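PDB 6JU8: tyrosinase from Aspergillus oryzae, which probably oxidises L-tyrosine and L-dopa to L-dopaquinone with molecular oxygen at a pair of copper ions, a step of melanin biosynthesis. Local coordinates for residues Pro21-Ile26 with Gln144-Tyr149; Asp27-Glu32 with Ile41-Phe46; Asn99-Pro104 with Ser303-Asp308; Gly295-Glu300 with Phe395-Ser400. The protein carries 1 engineered substitution. One frame throughout, in Å; residues are numbered along the deposited sequence. Where two conformers were deposited one is given.

The four contacts form two touching pairs. Contact 1 joins the lead-in to helix 26-34 to the loop after helix 135-144; contact 2, centred about 9 Å away and nested inside the loop that contact 1 closes, joins helices 26-34 and 41-55. Phe-46 packs on Leu-147 and Pro-148 to link them. Both are buried, but contact 1 relies on backbone bonds and bridging waters, contact 2 on aromatic and aliphatic packing round one indole bond. Contacts 3 and 4, centres about 10 Å apart, meet through Tyr-306 and cross along the chain. Contact 3 is partly exposed and held by amide, hydroxyl and guanidinium groups; contact 4 is mostly buried and joins a helix start to a loop through a carboxylate.

Contact 1. Residues Pro21-Ile26 with Gln144-Tyr149; sequences PIRKDI and QWRLPY
Two irregular segments, their end-to-end directions 41° apart, converge on a single beta bridge between Asp-25 and Tyr-149, where Tyr-149 N donates to Lys-24 O at 2.9 Å and Ile-26 N to Tyr-149 O at 2.8 Å. Farther back, waters replace direct bonds: one links the carbonyls of Ile-22 and Gln-144, another joins Lys-24 N to Arg-146 O. With chi1 at 67°, the Tyr-149 ring folds back over the bridge. Asp-25 CA lies over one face, 3.8 Å from the ring centroid, in a CH-pi contact, while Arg-23 O meets the ring edge. A water joins Tyr-149 OH to Asp-25 OD2, which also pairs with Arg-154. Pro-21 covers a face of the Arg-146 guanidinium, its CD 3.4 Å from Arg-146 NH2; the bend at chi2 (-66°) brings that group back to Trp-145 O, which accepts from Arg-146 NH1 at 2.7 Å. Arg-23 runs extended past Leu-147 O, a buried carbonyl without a hydrogen-bond partner, to a salt bridge with Glu-115. Asp-25 OD1 caps Asp-27 N at the start of helix 26-34. Helices 103-129 and 371-389, which carry the copper ligands His-107 and His-376 respectively, pack against Arg-23, and helix 41-55 lies against Leu-147 and Pro-148.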
# COMPACT_ATOMS: atom_id res chain seq x y z
N PRO A 21 -14.99 -15.21 28.49
CA PRO A 21 -14.93 -15.22 27.01
C PRO A 21 -13.49 -15.19 26.50
O PRO A 21 -12.54 -14.71 27.12
CB PRO A 21 -15.67 -13.92 26.66
CG PRO A 21 -16.59 -13.71 27.84
CD PRO A 21 -15.69 -14.02 29.01
N ILE A 22 -13.34 -15.75 25.30
CA ILE A 22 -12.00 -15.97 24.75
C ILE A 22 -11.62 -14.93 23.70
O ILE A 22 -12.38 -14.45 22.85
CB ILE A 22 -11.90 -17.38 24.15
CG1 ILE A 22 -12.65 -17.56 22.83
CG2 ILE A 22 -12.36 -18.42 25.16
CD1 ILE A 22 -12.27 -18.84 22.11
N ARG A 23 -10.33 -14.57 23.76
CA ARG A 23 -9.65 -13.80 22.73
C ARG A 23 -9.31 -14.78 21.60
O ARG A 23 -8.51 -15.69 21.84
CB ARG A 23 -8.39 -13.16 23.31
CG ARG A 23 -8.69 -11.98 24.23
CD ARG A 23 -7.42 -11.48 24.91
NE ARG A 23 -7.70 -10.26 25.70
CZ ARG A 23 -6.74 -9.56 26.30
NH1 ARG A 23 -5.47 -9.98 26.21
NH2 ARG A 23 -7.03 -8.47 26.99
N LYS A 24 -9.90 -14.55 20.43
CA LYS A 24 -9.77 -15.46 19.30
C LYS A 24 -8.67 -15.05 18.35
O LYS A 24 -8.26 -13.89 18.29
CB LYS A 24 -11.11 -15.49 18.54
CG LYS A 24 -12.24 -16.06 19.39
CD LYS A 24 -13.57 -16.02 18.64
CE LYS A 24 -14.60 -16.90 19.30
NZ LYS A 24 -15.89 -16.83 18.55
N ASP A 25 -8.19 -16.01 17.55
CA ASP A 25 -7.25 -15.73 16.46
C ASP A 25 -7.96 -14.83 15.47
O ASP A 25 -9.07 -15.12 15.02
CB ASP A 25 -6.83 -17.05 15.84
CG ASP A 25 -5.92 -16.96 14.64
OD1 ASP A 25 -6.18 -16.15 13.73
OD2 ASP A 25 -4.95 -17.75 14.61
N ILE A 26 -7.36 -13.69 15.16
CA ILE A 26 -8.09 -12.71 14.37
C ILE A 26 -8.42 -13.20 12.97
O ILE A 26 -9.41 -12.73 12.40
CB ILE A 26 -7.31 -11.38 14.31
CG1 ILE A 26 -8.24 -10.28 13.78
CG2 ILE A 26 -6.02 -11.54 13.52
CD1 ILE A 26 -7.72 -8.88 13.85
N GLN A 144 -19.57 -10.98 24.61
CA GLN A 144 -18.77 -12.15 24.26
C GLN A 144 -17.47 -11.72 23.60
O GLN A 144 -16.47 -12.44 23.63
CB GLN A 144 -19.54 -13.06 23.32
CG GLN A 144 -20.29 -14.21 23.97
CD GLN A 144 -19.42 -15.06 24.87
OE1 GLN A 144 -18.43 -15.70 24.49
NE2 GLN A 144 -19.80 -15.09 26.13
N TRP A 145 -17.44 -10.57 22.94
CA TRP A 145 -16.27 -10.11 22.22
C TRP A 145 -15.07 -9.89 23.13
O TRP A 145 -15.21 -9.35 24.22
CB TRP A 145 -16.56 -8.79 21.50
CG TRP A 145 -15.38 -8.25 20.77
CD1 TRP A 145 -15.01 -8.57 19.48
CD2 TRP A 145 -14.42 -7.32 21.27
NE1 TRP A 145 -13.86 -7.85 19.17
CE2 TRP A 145 -13.48 -7.09 20.24
CE3 TRP A 145 -14.26 -6.64 22.50
CZ2 TRP A 145 -12.41 -6.21 20.41
CZ3 TRP A 145 -13.20 -5.78 22.66
CH2 TRP A 145 -12.28 -5.58 21.61
N ARG A 146 -13.90 -10.29 22.63
CA ARG A 146 -12.65 -9.96 23.31
C ARG A 146 -11.66 -9.55 22.22
O ARG A 146 -11.87 -9.86 21.03
CB ARG A 146 -12.12 -11.14 24.12
CG ARG A 146 -12.99 -11.48 25.33
CD ARG A 146 -12.94 -10.35 26.34
NE ARG A 146 -13.65 -10.59 27.61
CZ ARG A 146 -14.95 -10.45 27.82
NH1 ARG A 146 -15.75 -10.11 26.80
NH2 ARG A 146 -15.47 -10.67 29.02
N LEU A 147 -10.59 -8.87 22.60
CA LEU A 147 -9.67 -8.40 21.56
C LEU A 147 -9.02 -9.60 20.88
O LEU A 147 -8.37 -10.41 21.53
CB LEU A 147 -8.57 -7.53 22.20
CG LEU A 147 -7.57 -6.93 21.21
CD1 LEU A 147 -8.23 -5.84 20.36
CD2 LEU A 147 -6.34 -6.39 21.93
N PRO A 148 -9.15 -9.74 19.57
CA PRO A 148 -8.46 -10.86 18.90
C PRO A 148 -6.95 -10.72 18.92
O PRO A 148 -6.39 -9.63 19.04
CB PRO A 148 -8.96 -10.76 17.47
CG PRO A 148 -10.23 -9.96 17.55
CD PRO A 148 -9.97 -8.94 18.64
N TYR A 149 -6.28 -11.88 18.77
CA TYR A 149 -4.82 -11.90 18.69
C TYR A 149 -4.37 -12.22 17.28
O TYR A 149 -5.03 -12.99 16.55
CB TYR A 149 -4.19 -12.85 19.73
CG TYR A 149 -4.49 -14.31 19.51
CD1 TYR A 149 -3.65 -15.09 18.71
CD2 TYR A 149 -5.59 -14.90 20.11
CE1 TYR A 149 -3.91 -16.44 18.50
CE2 TYR A 149 -5.87 -16.25 19.90
CZ TYR A 149 -5.03 -17.01 19.10
OH TYR A 149 -5.32 -18.34 18.89
O HOH W 1 -14.99 -14.18 22.26
O HOH W 2 -15.84 -16.60 23.60
O HOH W 3 -11.64 -12.36 19.79
O HOH W 4 -3.98 -19.22 16.60

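Contact 2. Residues Asp27-Glu32 with Ile41-Phe46; sequences DDWYLE and IQLTLF
The indole of Trp-29 reaches from helix 27-32 to helix 41-46, carried there by a chi1 that sets CG opposite the backbone N, and makes the one hydrogen bond across the contact, Trp-29 NE1 to Gln-42 OE1 at 2.9 Å. The acceptor lies close to the indole plane and the bond is fairly straight (159°), although the donor is tilted out of the plane of the amide carbonyl. Gln-42 is extended beyond CG, and its NE2 donates to Glu-141; both ends of the amide are thus engaged, which should fix its rotation.

Aromatic contact comes from the far rim of the same indole. Trp-29 CH2 meets the edge of the Phe-46 ring at CD2, 3.7 Å away. The ring planes stand 64° apart, an oblique pairing.

Aliphatic packing is supplied by Leu-43, whose two methyls serve different rings: CD1 lies 3.8 Å from Trp-29 CH2, and CD2 lies 3.9 Å from Tyr-30 CE1. The backbone of helix 41-46 is touched as well, Trp-29 CZ2 coming within 3.7 Å of Leu-43 N.

The axes of the two short helical segments pass 10.1 Å apart at 115°, a steep helix-helix crossing spanned by large side chains. Tyr-30 OH bonds to Asp-249 of the second subunit, placing helix 26-34 at the dimer interface. Helix 41-55 in turn packs on helices 103-129 and 135-144 and on strand 178-182.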
# COMPACT_ATOMS: atom_id res chain seq x y z
N ASP A 27 -7.64 -14.11 12.39
CA ASP A 27 -8.01 -14.65 11.07
C ASP A 27 -9.18 -15.60 11.25
O ASP A 27 -10.14 -15.57 10.45
CB ASP A 27 -6.82 -15.32 10.40
CG ASP A 27 -5.93 -14.37 9.64
OD1 ASP A 27 -6.18 -13.14 9.58
OD2 ASP A 27 -4.93 -14.87 9.09
N ASP A 28 -9.13 -16.48 12.27
CA ASP A 28 -10.27 -17.36 12.51
C ASP A 28 -11.53 -16.53 12.73
O ASP A 28 -12.61 -16.83 12.21
CB ASP A 28 -10.06 -18.26 13.74
CG ASP A 28 -8.97 -19.30 13.59
OD1 ASP A 28 -8.50 -19.52 12.46
OD2 ASP A 28 -8.58 -19.87 14.64
N TRP A 29 -11.39 -15.50 13.54
CA TRP A 29 -12.54 -14.65 13.89
C TRP A 29 -13.08 -13.94 12.66
O TRP A 29 -14.30 -13.91 12.46
CB TRP A 29 -12.08 -13.65 14.94
CG TRP A 29 -13.08 -12.64 15.37
CD1 TRP A 29 -14.11 -12.76 16.26
CD2 TRP A 29 -13.11 -11.27 14.92
NE1 TRP A 29 -14.78 -11.57 16.38
CE2 TRP A 29 -14.20 -10.63 15.56
CE3 TRP A 29 -12.33 -10.55 14.02
CZ2 TRP A 29 -14.50 -9.29 15.32
CZ3 TRP A 29 -12.61 -9.23 13.78
CH2 TRP A 29 -13.70 -8.62 14.44
N TYR A 30 -12.21 -13.39 11.82
CA TYR A 30 -12.67 -12.71 10.62
C TYR A 30 -13.42 -13.69 9.73
O TYR A 30 -14.49 -13.36 9.20
CB TYR A 30 -11.49 -12.05 9.87
CG TYR A 30 -12.03 -11.33 8.63
CD1 TYR A 30 -12.75 -10.16 8.77
CD2 TYR A 30 -11.86 -11.85 7.35
CE1 TYR A 30 -13.27 -9.47 7.69
CE2 TYR A 30 -12.39 -11.17 6.26
CZ TYR A 30 -13.08 -10.00 6.43
OH TYR A 30 -13.64 -9.32 5.37
N LEU A 31 -12.91 -14.91 9.58
CA LEU A 31 -13.62 -15.87 8.71
C LEU A 31 -14.91 -16.31 9.36
O LEU A 31 -15.91 -16.49 8.65
CB LEU A 31 -12.71 -17.08 8.42
CG LEU A 31 -11.42 -16.71 7.66
CD1 LEU A 31 -10.49 -17.90 7.52
CD2 LEU A 31 -11.71 -16.11 6.29
N GLU A 32 -14.97 -16.47 10.68
CA GLU A 32 -16.23 -16.82 11.34
C GLU A 32 -17.26 -15.71 11.08
O GLU A 32 -18.44 -15.95 10.84
CB GLU A 32 -16.05 -16.96 12.85
CG GLU A 32 -15.20 -18.04 13.45
CD GLU A 32 -14.92 -17.88 14.94
OE1 GLU A 32 -15.54 -17.06 15.66
OE2 GLU A 32 -14.03 -18.59 15.44
N ILE A 41 -21.93 -9.19 13.52
CA ILE A 41 -22.17 -8.19 14.58
C ILE A 41 -20.87 -7.84 15.28
O ILE A 41 -20.59 -6.65 15.44
CB ILE A 41 -23.23 -8.63 15.60
CG1 ILE A 41 -24.62 -8.76 14.99
CG2 ILE A 41 -23.24 -7.68 16.79
CD1 ILE A 41 -25.65 -9.40 15.89
N GLN A 42 -20.05 -8.82 15.71
CA GLN A 42 -18.81 -8.44 16.41
C GLN A 42 -17.89 -7.63 15.51
O GLN A 42 -17.24 -6.67 15.96
CB GLN A 42 -18.06 -9.67 16.95
CG GLN A 42 -18.72 -10.28 18.17
CD GLN A 42 -17.93 -11.44 18.73
OE1 GLN A 42 -16.73 -11.54 18.50
NE2 GLN A 42 -18.57 -12.27 19.54
N LEU A 43 -17.79 -8.00 14.23
CA LEU A 43 -16.96 -7.21 13.31
C LEU A 43 -17.46 -5.78 13.20
O LEU A 43 -16.68 -4.80 13.22
CB LEU A 43 -16.93 -7.86 11.93
CG LEU A 43 -16.18 -7.09 10.83
CD1 LEU A 43 -14.70 -6.96 11.18
CD2 LEU A 43 -16.32 -7.81 9.49
N THR A 44 -18.78 -5.62 13.09
CA THR A 44 -19.34 -4.27 13.05
C THR A 44 -19.06 -3.50 14.34
O THR A 44 -18.64 -2.34 14.32
CB THR A 44 -20.85 -4.37 12.81
OG1 THR A 44 -21.10 -4.97 11.53
CG2 THR A 44 -21.52 -2.98 12.77
N LEU A 45 -19.25 -4.14 15.49
CA LEU A 45 -18.99 -3.49 16.77
C LEU A 45 -17.54 -3.03 16.87
O LEU A 45 -17.22 -1.93 17.33
CB LEU A 45 -19.32 -4.48 17.89
CG LEU A 45 -20.81 -4.70 18.20
CD1 LEU A 45 -20.95 -5.82 19.24
CD2 LEU A 45 -21.47 -3.39 18.62
N PHE A 46 -16.61 -3.91 16.45
CA PHE A 46 -15.20 -3.60 16.61
C PHE A 46 -14.83 -2.46 15.67
O PHE A 46 -14.20 -1.48 16.07
CB PHE A 46 -14.36 -4.85 16.37
CG PHE A 46 -12.88 -4.80 16.67
CD1 PHE A 46 -12.26 -3.74 17.30
CD2 PHE A 46 -12.08 -5.89 16.28
CE1 PHE A 46 -10.88 -3.72 17.55
CE2 PHE A 46 -10.72 -5.89 16.56
CZ PHE A 46 -10.12 -4.82 17.20

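Contact 3. Residues Asn99-Pro104 with Ser303-Asp308; sequences NNYTFP and STRYDD
Arg-305 starts with CG anti to the backbone N (chi1 -176°) and bends at chi3 (-68°), which turns its guanidinium back onto Asn-99 and Asn-100. Arg-305 NE donates to Asn-99 O at 2.7 Å, the acceptor lying at the guanidinium edge; a weak bond from NH1 reaches the same oxygen. The Asn-100 amide stacks on the guanidinium, planes 7° apart, with Asn-100 OD1 3.3 Å from Arg-305 CZ over the centre of one face. That contact is not a hydrogen bond, but the partial charges should favour it. The side chain of Asn-99 crosses to Thr-304, whose OG1 donates to Asn-99 OD1 at 2.6 Å. Ser-303 OG accepts from Arg-305 N at 3.0 Å, an ST turn at the end of helix 298-302, and also bonds to Glu-329. Tyr-101 lies across Arg-305 at about a right angle, its ring 3.7 Å from Ser-303 CB through CD1 and its OH 3.3 Å from Tyr-306 CA. A water joins Asn-99 ND2 to Asp-308 OD1. Asn-99 follows the copper ligand His-98, and the beta turn of residues 100-103 leads into helix 103-129. Glu-329 of helix 328-340 binds both segments, and helix 298-302 packs against Tyr-101 and Pro-104.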
# COMPACT_ATOMS: atom_id res chain seq x y z
N ASN A 99 12.98 -4.16 28.11
CA ASN A 99 14.26 -4.60 28.69
C ASN A 99 14.17 -4.64 30.21
O ASN A 99 15.12 -4.31 30.92
CB ASN A 99 15.43 -3.71 28.26
CG ASN A 99 16.77 -4.38 28.49
OD1 ASN A 99 16.96 -5.56 28.18
ND2 ASN A 99 17.73 -3.65 29.07
N ASN A 100 13.02 -5.08 30.73
CA ASN A 100 12.93 -5.49 32.14
C ASN A 100 11.93 -6.62 32.26
O ASN A 100 11.11 -6.84 31.37
CB ASN A 100 12.54 -4.30 33.02
CG ASN A 100 12.98 -4.44 34.46
OD1 ASN A 100 13.60 -5.44 34.85
ND2 ASN A 100 12.65 -3.43 35.25
N TYR A 101 11.97 -7.30 33.40
CA TYR A 101 11.17 -8.51 33.62
C TYR A 101 9.68 -8.26 33.73
O TYR A 101 8.89 -9.19 33.66
CB TYR A 101 11.70 -9.26 34.86
CG TYR A 101 13.20 -9.40 34.76
CD1 TYR A 101 13.75 -10.24 33.80
CD2 TYR A 101 14.05 -8.69 35.61
CE1 TYR A 101 15.13 -10.39 33.70
CE2 TYR A 101 15.42 -8.84 35.50
CZ TYR A 101 15.95 -9.67 34.54
OH TYR A 101 17.31 -9.85 34.39
N THR A 102 9.29 -7.01 33.92
CA THR A 102 7.88 -6.61 33.88
C THR A 102 7.41 -6.31 32.47
O THR A 102 6.27 -5.89 32.28
CB THR A 102 7.68 -5.39 34.81
OG1 THR A 102 8.74 -4.46 34.50
CG2 THR A 102 7.76 -5.75 36.29
N PHE A 103 8.24 -6.54 31.45
CA PHE A 103 7.76 -6.35 30.07
C PHE A 103 6.46 -7.10 29.84
O PHE A 103 5.50 -6.50 29.31
CB PHE A 103 8.88 -6.77 29.10
CG PHE A 103 8.39 -7.10 27.71
CD1 PHE A 103 8.09 -6.06 26.82
CD2 PHE A 103 8.20 -8.42 27.31
CE1 PHE A 103 7.60 -6.32 25.55
CE2 PHE A 103 7.68 -8.68 26.04
CZ PHE A 103 7.36 -7.64 25.19
N PRO A 104 6.30 -8.38 30.16
CA PRO A 104 5.01 -9.02 29.83
C PRO A 104 3.86 -8.50 30.66
O PRO A 104 2.72 -8.47 30.18
CB PRO A 104 5.28 -10.51 30.17
CG PRO A 104 6.78 -10.64 30.09
CD PRO A 104 7.31 -9.34 30.67
N SER A 303 12.44 -11.44 29.34
CA SER A 303 13.09 -10.17 28.98
C SER A 303 14.46 -10.35 28.39
O SER A 303 15.22 -11.25 28.79
CB SER A 303 13.19 -9.27 30.23
OG SER A 303 13.75 -8.00 29.93
N THR A 304 14.82 -9.38 27.54
CA THR A 304 16.20 -9.22 27.08
C THR A 304 17.14 -8.84 28.22
O THR A 304 18.37 -8.95 28.07
CB THR A 304 16.28 -8.14 25.97
OG1 THR A 304 15.60 -6.96 26.41
CG2 THR A 304 15.57 -8.64 24.72
N ARG A 305 16.65 -8.42 29.39
CA ARG A 305 17.57 -8.00 30.45
C ARG A 305 18.35 -9.16 31.05
O ARG A 305 19.43 -8.95 31.63
CB ARG A 305 16.79 -7.26 31.56
CG ARG A 305 17.73 -6.73 32.64
CD ARG A 305 17.03 -5.95 33.72
NE ARG A 305 16.48 -4.68 33.26
CZ ARG A 305 16.26 -3.64 34.04
NH1 ARG A 305 15.73 -2.54 33.50
NH2 ARG A 305 16.56 -3.67 35.35
N TYR A 306 17.81 -10.38 30.94
CA TYR A 306 18.41 -11.47 31.72
C TYR A 306 19.85 -11.70 31.31
O TYR A 306 20.72 -11.84 32.16
CB TYR A 306 17.61 -12.76 31.58
CG TYR A 306 17.95 -13.79 32.63
CD1 TYR A 306 17.27 -13.81 33.84
CD2 TYR A 306 18.93 -14.76 32.42
CE1 TYR A 306 17.55 -14.74 34.81
CE2 TYR A 306 19.21 -15.71 33.38
CZ TYR A 306 18.53 -15.69 34.58
OH TYR A 306 18.77 -16.62 35.56
N ASP A 307 20.09 -11.74 29.99
CA ASP A 307 21.46 -11.95 29.55
C ASP A 307 21.78 -10.93 28.47
O ASP A 307 21.54 -11.21 27.29
CB ASP A 307 21.66 -13.37 29.04
CG ASP A 307 23.10 -13.82 28.88
OD1 ASP A 307 24.02 -12.98 28.86
OD2 ASP A 307 23.34 -15.04 28.78
N ASP A 308 22.28 -9.77 28.85
CA ASP A 308 22.70 -8.71 27.94
C ASP A 308 23.39 -9.23 26.68
O ASP A 308 23.14 -8.74 25.58
CB ASP A 308 23.69 -7.74 28.62
CG ASP A 308 22.96 -6.89 29.65
OD1 ASP A 308 21.75 -6.68 29.44
OD2 ASP A 308 23.56 -6.43 30.66
O HOH W 5 20.23 -4.77 30.10

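Contact 4. Residues Gly295-Glu300 with Phe395-Ser400; sequences GLNWGE and FNDDKS
A capping box opens helix 298-302, and the Asx turn of Asp-397 docks against it. Within the box, Glu-300 N donates to Asn-297 OD1 at 2.8 Å and Asn-297 N to Glu-300 OE2 at 2.9 Å. Asp-397 OD1 accepts from Gly-299 N at 2.9 Å and from Ser-400 OG at 2.6 Å, the two donors arriving from opposite faces of the carboxylate. Its other oxygen, OD2, takes Lys-399 N and Ser-400 N from one shared face. The Asn-297 amide stacks on this carboxylate, planes 12° apart, with Asn-297 OD1 3.7 Å from Asp-397 CG. A chi1 of 176° lays the Trp-298 indole alongside Phe-395, and its NE1 sits over the centre of the phenyl face, 3.3 Å from Phe-395 CZ; the rings are oblique at 36°. The NE1 hydrogen is used elsewhere, by Tyr-101 O. A water links Trp-298 N to Asn-396 OD1. At Gly-299 the helix backbone runs close to the loop, its CA 3.9 Å from Ser-400 CB. With four donors gripping its two oxygens beside a helix N-terminus, the buried carboxylate of Asp-397 is held in place and is probably stabilised in its ionised form.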
# COMPACT_ATOMS: atom_id res chain seq x y z
N GLY A 295 13.09 -25.99 31.81
CA GLY A 295 14.05 -25.60 32.81
C GLY A 295 14.39 -24.13 32.83
O GLY A 295 15.40 -23.75 33.42
N LEU A 296 13.52 -23.32 32.23
CA LEU A 296 13.72 -21.88 32.20
C LEU A 296 12.99 -21.16 33.33
O LEU A 296 11.93 -21.59 33.80
CB LEU A 296 13.20 -21.33 30.87
CG LEU A 296 13.80 -21.93 29.60
CD1 LEU A 296 13.36 -21.12 28.39
CD2 LEU A 296 15.31 -22.02 29.70
N ASN A 297 13.55 -20.05 33.78
CA ASN A 297 12.91 -19.27 34.83
C ASN A 297 12.22 -18.06 34.21
O ASN A 297 12.33 -17.77 33.00
CB ASN A 297 13.90 -18.93 35.95
CG ASN A 297 15.04 -18.03 35.53
OD1 ASN A 297 14.86 -17.10 34.75
ND2 ASN A 297 16.24 -18.23 36.10
N TRP A 298 11.46 -17.34 35.04
CA TRP A 298 10.71 -16.18 34.60
C TRP A 298 11.63 -15.12 34.01
O TRP A 298 11.33 -14.50 32.97
CB TRP A 298 9.89 -15.55 35.75
CG TRP A 298 9.21 -14.28 35.27
CD1 TRP A 298 9.63 -12.99 35.51
CD2 TRP A 298 8.05 -14.18 34.45
NE1 TRP A 298 8.79 -12.10 34.90
CE2 TRP A 298 7.81 -12.80 34.25
CE3 TRP A 298 7.18 -15.12 33.88
CZ2 TRP A 298 6.73 -12.34 33.48
CZ3 TRP A 298 6.11 -14.66 33.12
CH2 TRP A 298 5.90 -13.29 32.93
N GLY A 299 12.76 -14.86 34.67
CA GLY A 299 13.68 -13.81 34.21
C GLY A 299 14.13 -14.10 32.79
O GLY A 299 14.17 -13.21 31.92
N GLU A 300 14.53 -15.35 32.54
CA GLU A 300 15.07 -15.75 31.24
C GLU A 300 14.00 -15.73 30.16
O GLU A 300 14.31 -15.44 28.99
CB GLU A 300 15.65 -17.17 31.29
CG GLU A 300 16.74 -17.42 32.28
CD GLU A 300 17.08 -18.91 32.27
OE1 GLU A 300 18.19 -19.23 31.83
OE2 GLU A 300 16.27 -19.74 32.73
N PHE A 395 8.67 -14.18 38.67
CA PHE A 395 9.39 -13.15 39.40
C PHE A 395 10.12 -13.70 40.62
O PHE A 395 10.25 -12.96 41.61
CB PHE A 395 8.46 -11.98 39.80
CG PHE A 395 7.94 -11.21 38.61
CD1 PHE A 395 6.76 -11.56 37.95
CD2 PHE A 395 8.65 -10.12 38.11
CE1 PHE A 395 6.29 -10.88 36.84
CE2 PHE A 395 8.18 -9.41 37.01
CZ PHE A 395 7.00 -9.79 36.36
N ASN A 396 10.65 -14.91 40.55
CA ASN A 396 11.20 -15.54 41.76
C ASN A 396 12.59 -16.09 41.52
O ASN A 396 13.17 -16.67 42.43
CB ASN A 396 10.26 -16.61 42.31
CG ASN A 396 10.01 -17.74 41.34
OD1 ASN A 396 9.99 -17.54 40.13
ND2 ASN A 396 9.81 -18.95 41.85
N ASP A 397 13.20 -15.86 40.35
CA ASP A 397 14.64 -16.10 40.24
C ASP A 397 15.40 -14.91 40.79
O ASP A 397 14.83 -13.85 41.08
CB ASP A 397 15.03 -16.36 38.78
CG ASP A 397 14.62 -15.16 37.92
OD1 ASP A 397 13.46 -15.11 37.47
OD2 ASP A 397 15.46 -14.23 37.78
N ASP A 398 16.71 -15.08 40.97
CA ASP A 398 17.51 -14.06 41.64
C ASP A 398 17.53 -12.73 40.91
O ASP A 398 17.70 -11.66 41.51
CB ASP A 398 18.94 -14.58 41.84
CG ASP A 398 18.99 -15.73 42.82
OD1 ASP A 398 18.12 -15.85 43.70
OD2 ASP A 398 19.92 -16.56 42.67
N LYS A 399 17.34 -12.76 39.59
CA LYS A 399 17.40 -11.52 38.82
C LYS A 399 16.07 -10.79 38.78
O LYS A 399 15.98 -9.58 39.00
CB LYS A 399 17.88 -11.79 37.40
CG LYS A 399 19.33 -12.26 37.33
CD LYS A 399 19.86 -12.17 35.91
CE LYS A 399 21.01 -13.15 35.77
NZ LYS A 399 21.80 -12.83 34.56
N SER A 400 14.99 -11.53 38.56
CA SER A 400 13.70 -10.86 38.31
C SER A 400 12.97 -10.53 39.60
O SER A 400 11.99 -9.77 39.57
CB SER A 400 12.88 -11.72 37.35
OG SER A 400 12.32 -12.85 38.00
O HOH W 6 11.46 -18.02 37.84